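Local coordinates for PILI retraction protein PILT (Thermus thermophilus, PDB 5FL3) that probably binds and hydrolyses ATP to power retraction of type IV pili, as a member of the GSP E family of secretion ATPases, at residues L118-V124 / L289-I295; F328-V333 / A350-F356. All coordinates share one frame; numbering follows the deposited sequence.

Contact 1: residues L118-V124 / L289-I295; sequences LGLPREV and LALEILI. With ADP (adenosine-5'-diphosphate), chain B.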
loop_
_atom_site.group_PDB
_atom_site.type_symbol
_atom_site.label_atom_id
_atom_site.label_comp_id
_atom_site.label_asym_id
_atom_site.label_seq_id
_atom_site.Cartn_x
_atom_site.Cartn_y
_atom_site.Cartn_z
ATOM N N LEU A 118 5.633 -2.288 11.980
ATOM C CA LEU A 118 5.871 -2.077 10.553
ATOM C C LEU A 118 7.265 -1.557 10.258
ATOM O O LEU A 118 7.657 -1.462 9.097
ATOM C CB LEU A 118 4.832 -1.104 9.975
ATOM C CG LEU A 118 3.404 -1.641 10.056
ATOM C CD1 LEU A 118 2.409 -0.698 9.391
ATOM C CD2 LEU A 118 3.349 -3.044 9.461
ATOM N N GLY A 119 8.010 -1.211 11.305
ATOM C CA GLY A 119 9.291 -0.560 11.136
ATOM C C GLY A 119 9.190 0.850 10.586
ATOM O O GLY A 119 10.069 1.284 9.840
ATOM N N LEU A 120 8.111 1.554 10.939
ATOM C CA LEU A 120 7.879 2.945 10.529
ATOM C C LEU A 120 8.166 3.868 11.708
ATOM O O LEU A 120 7.577 3.695 12.781
ATOM C CB LEU A 120 6.432 3.157 10.067
ATOM C CG LEU A 120 5.748 2.444 8.898
ATOM C CD1 LEU A 120 4.246 2.433 9.135
ATOM C CD2 LEU A 120 6.029 3.181 7.615
ATOM N N PRO A 121 9.054 4.854 11.523
ATOM C CA PRO A 121 9.468 5.725 12.644
ATOM C C PRO A 121 8.309 6.537 13.229
ATOM O O PRO A 121 7.729 7.403 12.559
ATOM C CB PRO A 121 10.525 6.644 12.021
ATOM C CG PRO A 121 10.337 6.511 10.513
ATOM C CD PRO A 121 9.801 5.125 10.282
ATOM N N ARG A 122 8.002 6.257 14.494
ATOM C CA ARG A 122 6.789 6.741 15.126
ATOM C C ARG A 122 6.669 8.247 15.088
ATOM O O ARG A 122 5.592 8.785 14.797
ATOM C CB ARG A 122 6.703 6.260 16.573
ATOM C CG ARG A 122 5.526 6.893 17.318
ATOM C CD ARG A 122 5.045 6.066 18.499
ATOM N NE ARG A 122 4.420 4.807 18.095
ATOM C CZ ARG A 122 3.130 4.683 17.787
ATOM N NH1 ARG A 122 2.331 5.746 17.820
ATOM N NH2 ARG A 122 2.640 3.501 17.433
ATOM N N GLU A 123 7.776 8.921 15.369
ATOM C CA GLU A 123 7.784 10.371 15.493
ATOM C C GLU A 123 7.459 11.025 14.162
ATOM O O GLU A 123 6.647 11.943 14.094
ATOM C CB GLU A 123 9.135 10.852 16.011
ATOM C CG GLU A 123 9.087 12.215 16.673
ATOM C CD GLU A 123 10.468 12.743 16.998
ATOM O OE1 GLU A 123 11.421 11.926 17.019
ATOM O OE2 GLU A 123 10.600 13.971 17.213
ATOM N N VAL A 124 8.076 10.530 13.100
ATOM C CA VAL A 124 7.765 10.984 11.751
ATOM C C VAL A 124 6.292 10.766 11.391
ATOM O O VAL A 124 5.639 11.652 10.833
ATOM C CB VAL A 124 8.635 10.261 10.720
ATOM C CG1 VAL A 124 8.173 10.579 9.312
ATOM C CG2 VAL A 124 10.095 10.638 10.919
ATOM N N LEU A 289 11.240 -3.585 6.494
ATOM C CA LEU A 289 10.982 -2.436 5.646
ATOM C C LEU A 289 12.224 -1.568 5.455
ATOM O O LEU A 289 12.856 -1.119 6.415
ATOM C CB LEU A 289 9.830 -1.600 6.220
ATOM C CG LEU A 289 9.411 -0.322 5.472
ATOM C CD1 LEU A 289 8.985 -0.610 4.044
ATOM C CD2 LEU A 289 8.283 0.387 6.209
ATOM N N ALA A 290 12.571 -1.358 4.194
ATOM C CA ALA A 290 13.541 -0.356 3.804
ATOM C C ALA A 290 12.745 0.878 3.438
ATOM O O ALA A 290 11.847 0.799 2.600
ATOM C CB ALA A 290 14.380 -0.828 2.637
ATOM N N LEU A 291 13.077 2.013 4.048
ATOM C CA LEU A 291 12.224 3.191 3.974
ATOM C C LEU A 291 13.028 4.466 3.755
ATOM O O LEU A 291 14.002 4.740 4.481
ATOM C CB LEU A 291 11.387 3.291 5.248
ATOM C CG LEU A 291 10.550 4.547 5.401
ATOM C CD1 LEU A 291 9.540 4.648 4.260
ATOM C CD2 LEU A 291 9.843 4.546 6.737
ATOM N N GLU A 292 12.645 5.208 2.716
ATOM C CA GLU A 292 13.209 6.528 2.434
ATOM C C GLU A 292 12.158 7.601 2.729
ATOM O O GLU A 292 11.016 7.481 2.280
ATOM C CB GLU A 292 13.676 6.621 0.992
ATOM C CG GLU A 292 14.142 7.981 0.567
ATOM C CD GLU A 292 14.746 7.934 -0.820
ATOM O OE1 GLU A 292 15.666 7.116 -1.012
ATOM O OE2 GLU A 292 14.313 8.691 -1.719
ATOM N N ILE A 293 12.552 8.640 3.471
ATOM C CA ILE A 293 11.644 9.718 3.873
ATOM C C ILE A 293 12.066 11.077 3.338
ATOM O O ILE A 293 13.128 11.587 3.693
ATOM C CB ILE A 293 11.542 9.813 5.404
ATOM C CG1 ILE A 293 11.201 8.439 5.986
ATOM C CG2 ILE A 293 10.526 10.841 5.839
ATOM C CD1 ILE A 293 11.183 8.394 7.487
ATOM N N LEU A 294 11.228 11.658 2.475
ATOM C CA LEU A 294 11.360 13.064 2.109
ATOM C C LEU A 294 10.306 13.883 2.830
ATOM O O LEU A 294 9.117 13.671 2.636
ATOM C CB LEU A 294 11.233 13.258 0.600
ATOM C CG LEU A 294 11.169 14.715 0.137
ATOM C CD1 LEU A 294 12.345 15.476 0.699
ATOM C CD2 LEU A 294 11.163 14.827 -1.370
ATOM N N ILE A 295 10.727 14.801 3.686
ATOM C CA ILE A 295 9.777 15.688 4.339
ATOM C C ILE A 295 9.845 17.050 3.680
ATOM O O ILE A 295 10.925 17.610 3.501
ATOM C CB ILE A 295 10.041 15.820 5.835
ATOM C CG1 ILE A 295 9.891 14.462 6.522
ATOM C CG2 ILE A 295 9.074 16.807 6.451
ATOM C CD1 ILE A 295 8.481 14.001 6.650
HETATM P PB ADP B . 1.290 -2.949 -1.287
HETATM O O1B ADP B . 0.943 -3.977 -2.355
HETATM O O2B ADP B . 2.532 -2.140 -1.593
HETATM O O3B ADP B . 0.126 -2.100 -0.830
HETATM P PA ADP B . 0.768 -4.452 1.152
HETATM O O1A ADP B . -0.384 -5.157 0.457
HETATM O O2A ADP B . 0.518 -3.501 2.318
HETATM O O3A ADP B . 1.723 -3.792 0.018
HETATM O "O5'" ADP B . 1.795 -5.561 1.711
HETATM C "C5'" ADP B . 2.015 -6.823 1.078
HETATM C "C4'" ADP B . 2.419 -7.806 2.180
HETATM O "O4'" ADP B . 3.523 -7.282 2.926
HETATM C "C3'" ADP B . 1.289 -8.071 3.166
HETATM O "O3'" ADP B . 1.172 -9.490 3.274
HETATM C "C2'" ADP B . 1.733 -7.432 4.480
HETATM O "O2'" ADP B . 1.439 -8.241 5.624
HETATM C "C1'" ADP B . 3.240 -7.276 4.335
HETATM N N9 ADP B . 3.752 -6.015 4.952
HETATM C C8 ADP B . 3.185 -4.793 4.839
HETATM N N7 ADP B . 3.892 -3.841 5.504
HETATM C C5 ADP B . 4.950 -4.461 6.073
HETATM C C6 ADP B . 6.097 -4.051 6.918
HETATM N N6 ADP B . 6.240 -2.756 7.277
HETATM N N1 ADP B . 6.990 -5.018 7.297
HETATM C C2 ADP B . 6.849 -6.310 6.930
HETATM N N3 ADP B . 5.831 -6.751 6.160
HETATM C C4 ADP B . 4.863 -5.896 5.709
HETATM O O HOH W 1 12.085 -0.806 9.146
#

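Contact 2: residues F328-V333 / A350-F356; sequences FDQHLV and ATSPHEF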
loop_
_atom_site.group_PDB
_atom_site.type_symbol
_atom_site.label_atom_id
_atom_site.label_comp_id
_atom_site.label_asym_id
_atom_site.label_seq_id
_atom_site.Cartn_x
_atom_site.Cartn_y
_atom_site.Cartn_z
ATOM N N PHE A 328 17.162 5.780 0.889
ATOM C CA PHE A 328 17.207 4.325 0.919
ATOM C C PHE A 328 18.597 3.814 1.267
ATOM O O PHE A 328 18.730 2.935 2.121
ATOM C CB PHE A 328 16.780 3.714 -0.410
ATOM C CG PHE A 328 15.445 3.065 -0.360
ATOM C CD1 PHE A 328 14.512 3.465 0.578
ATOM C CD2 PHE A 328 15.132 2.024 -1.205
ATOM C CE1 PHE A 328 13.280 2.880 0.647
ATOM C CE2 PHE A 328 13.892 1.430 -1.127
ATOM C CZ PHE A 328 12.953 1.854 -0.225
ATOM N N ASP A 329 19.618 4.358 0.600
ATOM C CA ASP A 329 20.971 3.854 0.764
ATOM C C ASP A 329 21.418 4.085 2.194
ATOM O O ASP A 329 22.193 3.298 2.732
ATOM C CB ASP A 329 21.938 4.506 -0.225
ATOM C CG ASP A 329 21.686 4.070 -1.664
ATOM O OD1 ASP A 329 20.885 3.125 -1.847
ATOM O OD2 ASP A 329 22.311 4.654 -2.593
ATOM N N GLN A 330 20.902 5.139 2.825
ATOM C CA GLN A 330 21.179 5.378 4.244
ATOM C C GLN A 330 20.492 4.361 5.141
ATOM O O GLN A 330 21.100 3.834 6.059
ATOM C CB GLN A 330 20.753 6.785 4.670
ATOM C CG GLN A 330 21.715 7.886 4.278
ATOM C CD GLN A 330 21.184 9.254 4.644
ATOM O OE1 GLN A 330 20.074 9.619 4.264
ATOM N NE2 GLN A 330 21.969 10.016 5.398
ATOM N N HIS A 331 19.226 4.077 4.885
ATOM C CA HIS A 331 18.509 3.173 5.770
ATOM C C HIS A 331 19.038 1.757 5.619
ATOM O O HIS A 331 18.990 0.982 6.572
ATOM C CB HIS A 331 17.002 3.215 5.507
ATOM C CG HIS A 331 16.190 2.517 6.554
ATOM N ND1 HIS A 331 15.171 1.638 6.249
ATOM C CD2 HIS A 331 16.250 2.561 7.907
ATOM C CE1 HIS A 331 14.642 1.172 7.366
ATOM N NE2 HIS A 331 15.278 1.718 8.389
ATOM N N LEU A 332 19.548 1.429 4.429
ATOM C CA LEU A 332 20.033 0.075 4.128
ATOM C C LEU A 332 21.295 -0.253 4.918
ATOM O O LEU A 332 21.393 -1.318 5.534
ATOM C CB LEU A 332 20.306 -0.090 2.637
ATOM C CG LEU A 332 19.085 -0.312 1.741
ATOM C CD1 LEU A 332 19.476 -0.240 0.270
ATOM C CD2 LEU A 332 18.377 -1.638 2.053
ATOM N N VAL A 333 22.258 0.667 4.878
ATOM C CA VAL A 333 23.411 0.647 5.772
ATOM C C VAL A 333 22.975 0.327 7.204
ATOM O O VAL A 333 23.470 -0.621 7.823
ATOM C CB VAL A 333 24.158 1.999 5.746
ATOM C CG1 VAL A 333 24.928 2.207 7.025
ATOM C CG2 VAL A 333 25.074 2.084 4.529
ATOM N N ALA A 350 20.118 -1.437 -3.143
ATOM C CA ALA A 350 20.693 -0.097 -3.038
ATOM C C ALA A 350 20.474 0.756 -4.293
ATOM O O ALA A 350 20.669 0.282 -5.413
ATOM C CB ALA A 350 22.176 -0.195 -2.722
ATOM N N THR A 351 20.066 2.010 -4.084
ATOM C CA THR A 351 19.842 2.970 -5.168
ATOM C C THR A 351 21.071 3.075 -6.070
ATOM O O THR A 351 20.961 3.060 -7.299
ATOM C CB THR A 351 19.480 4.366 -4.617
ATOM O OG1 THR A 351 18.173 4.325 -4.029
ATOM C CG2 THR A 351 19.496 5.417 -5.726
ATOM N N SER A 352 22.241 3.185 -5.456
ATOM C CA SER A 352 23.483 2.941 -6.180
ATOM C C SER A 352 24.396 2.083 -5.309
ATOM O O SER A 352 24.939 2.562 -4.308
ATOM C CB SER A 352 24.172 4.251 -6.573
ATOM O OG SER A 352 25.233 4.545 -5.691
ATOM N N PRO A 353 24.577 0.807 -5.697
ATOM C CA PRO A 353 25.386 -0.206 -4.997
ATOM C C PRO A 353 26.812 0.264 -4.732
ATOM O O PRO A 353 27.562 -0.358 -3.968
ATOM C CB PRO A 353 25.379 -1.395 -5.965
ATOM C CG PRO A 353 25.048 -0.811 -7.288
ATOM C CD PRO A 353 24.108 0.320 -7.002
ATOM N N HIS A 354 27.168 1.359 -5.394
ATOM C CA HIS A 354 28.416 2.061 -5.175
ATOM C C HIS A 354 28.337 2.930 -3.927
ATOM O O HIS A 354 29.086 2.714 -2.968
ATOM C CB HIS A 354 28.757 2.921 -6.389
ATOM C CG HIS A 354 30.007 3.723 -6.223
ATOM N ND1 HIS A 354 31.251 3.236 -6.557
ATOM C CD2 HIS A 354 30.206 4.976 -5.748
ATOM C CE1 HIS A 354 32.165 4.155 -6.299
ATOM N NE2 HIS A 354 31.558 5.219 -5.808
ATOM N N GLU A 355 27.417 3.898 -3.937
ATOM C CA GLU A 355 27.276 4.840 -2.826
ATOM C C GLU A 355 26.993 4.092 -1.526
ATOM O O GLU A 355 27.199 4.623 -0.434
ATOM C CB GLU A 355 26.178 5.887 -3.111
ATOM C CG GLU A 355 26.544 6.911 -4.222
ATOM C CD GLU A 355 25.475 7.998 -4.468
ATOM O OE1 GLU A 355 25.136 8.736 -3.512
ATOM O OE2 GLU A 355 24.995 8.134 -5.624
ATOM N N PHE A 356 26.555 2.845 -1.651
ATOM C CA PHE A 356 26.308 2.007 -0.487
ATOM C C PHE A 356 27.589 1.656 0.270
ATOM O O PHE A 356 27.695 1.942 1.470
ATOM C CB PHE A 356 25.581 0.718 -0.889
ATOM C CG PHE A 356 25.355 -0.227 0.263
ATOM C CD1 PHE A 356 24.398 0.047 1.223
ATOM C CD2 PHE A 356 26.110 -1.381 0.392
ATOM C CE1 PHE A 356 24.197 -0.810 2.288
ATOM C CE2 PHE A 356 25.907 -2.239 1.454
ATOM C CZ PHE A 356 24.950 -1.956 2.398
#

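Contact 1: residues L118-V124 / L289-I295
L120 turns its CD2 methyl to the strand 289-295, meeting L289 CD2 at 3.9 Å and L291 CD2 only slightly farther off. L289 and L291 share one conformation: each holds CG opposite the backbone N (chi1 179° and 174°), and with chi2 near +60° in both, CD2 is the methyl that faces 118-124. The alternation of the strand puts L289, L291, I293 and I295 on the same face, a row of branched apolar residues suited to a buried surface. P121 sets its ring over this row: P121 CD meets L291 CD2 at 3.6 Å, while the P121 and I293 side chains slide past each other in opposite directions, CG 3.7 Å from CD1. Farther along, V124 CG1 reaches I293 CD1 at 4.1 Å. G119 ends helix 115-118 in a Schellman motif with positive phi; a CB there would point at L289, so glycine suits both the turn and the close approach. Its carbonyl and that of L289 each accept a bond from one water. ADP N6 donates to L118 O at 2.6 Å, and L118 CD2 (3.6 Å) and L289 CD2 (3.9 Å) give ADP N6 an apolar border. P121 is the N-cap residue of helix 122-130, which thus starts above the edge strand 287-295; strand 270-280 pairs with this strand, and L118 and L120 also touch helix 146-160.

Contact 2: residues F328-V333 / A350-F356
D329 presents its carboxylate to the turn that leads into helix 353-361, and two successive backbone amides take it up. T351 N donates to D329 OD1 at 2.6 Å and S352 N donates to D329 OD2 at 3.2 Å. Each oxygen uses its syn lone pair, so the amides grip the carboxylate as a fork; the second bond is the straighter (162° against 136°). With CG beside its own backbone N and anti to the carbonyl carbon (chi1 -69°), D329 lays the carboxylate across the side chain of T351, whose CB approaches OD1 at 3.3 Å. S352, the N-cap, accepts at OG from E355 N, a small hydroxyl well suited to starting a helix.

The apolar half is closely packed. F356 extends its ring with CG anti to the backbone N, bringing CE1 to 3.8 Å from V333 CG2 and setting the ring edge against the backbone of L332 and V333. L332 CD1 rests on A350 CA at 3.5 Å, where a small alanine permits close approach. Looser side chains lie on the solvent side: exposed T351 keeps OG1 3.9 Å from F328 CB, and E355 only brushes D329 (CB to OD2, 4.1 Å), its carboxylate salt-bridged to K314. With an alanine at D329, the amides of T351 and S352 would probably lose their acceptor, and the turn would be freer to shift. The chemistry implies a divided junction: a buried carboxylate, probably ionised and stabilised by the two amides just ahead of helix 353-361, holds the turn, while apolar contacts seat the helix that follows.

Contact 1 closes before contact 2 opens along the chain, and their centres lie 16 Å apart on the same side of the molecule. Contact 1 belongs to the P-loop ATPase core, at the edge strand 287-295 of the mixed sheet beside ADP; contact 2 joins helices 328-337 and 353-361 in the C-terminal helical part. The two meet directly: E292 OE1 probably accepts a hydrogen bond from F328 N, and L291 N probably donates to H331 ND1. Strand 287-295 therefore carries the nucleotide-side packing on one face and meets the start of helix 328-337 through its far face and its outer edge, physically joining that packing to the C-terminal helices.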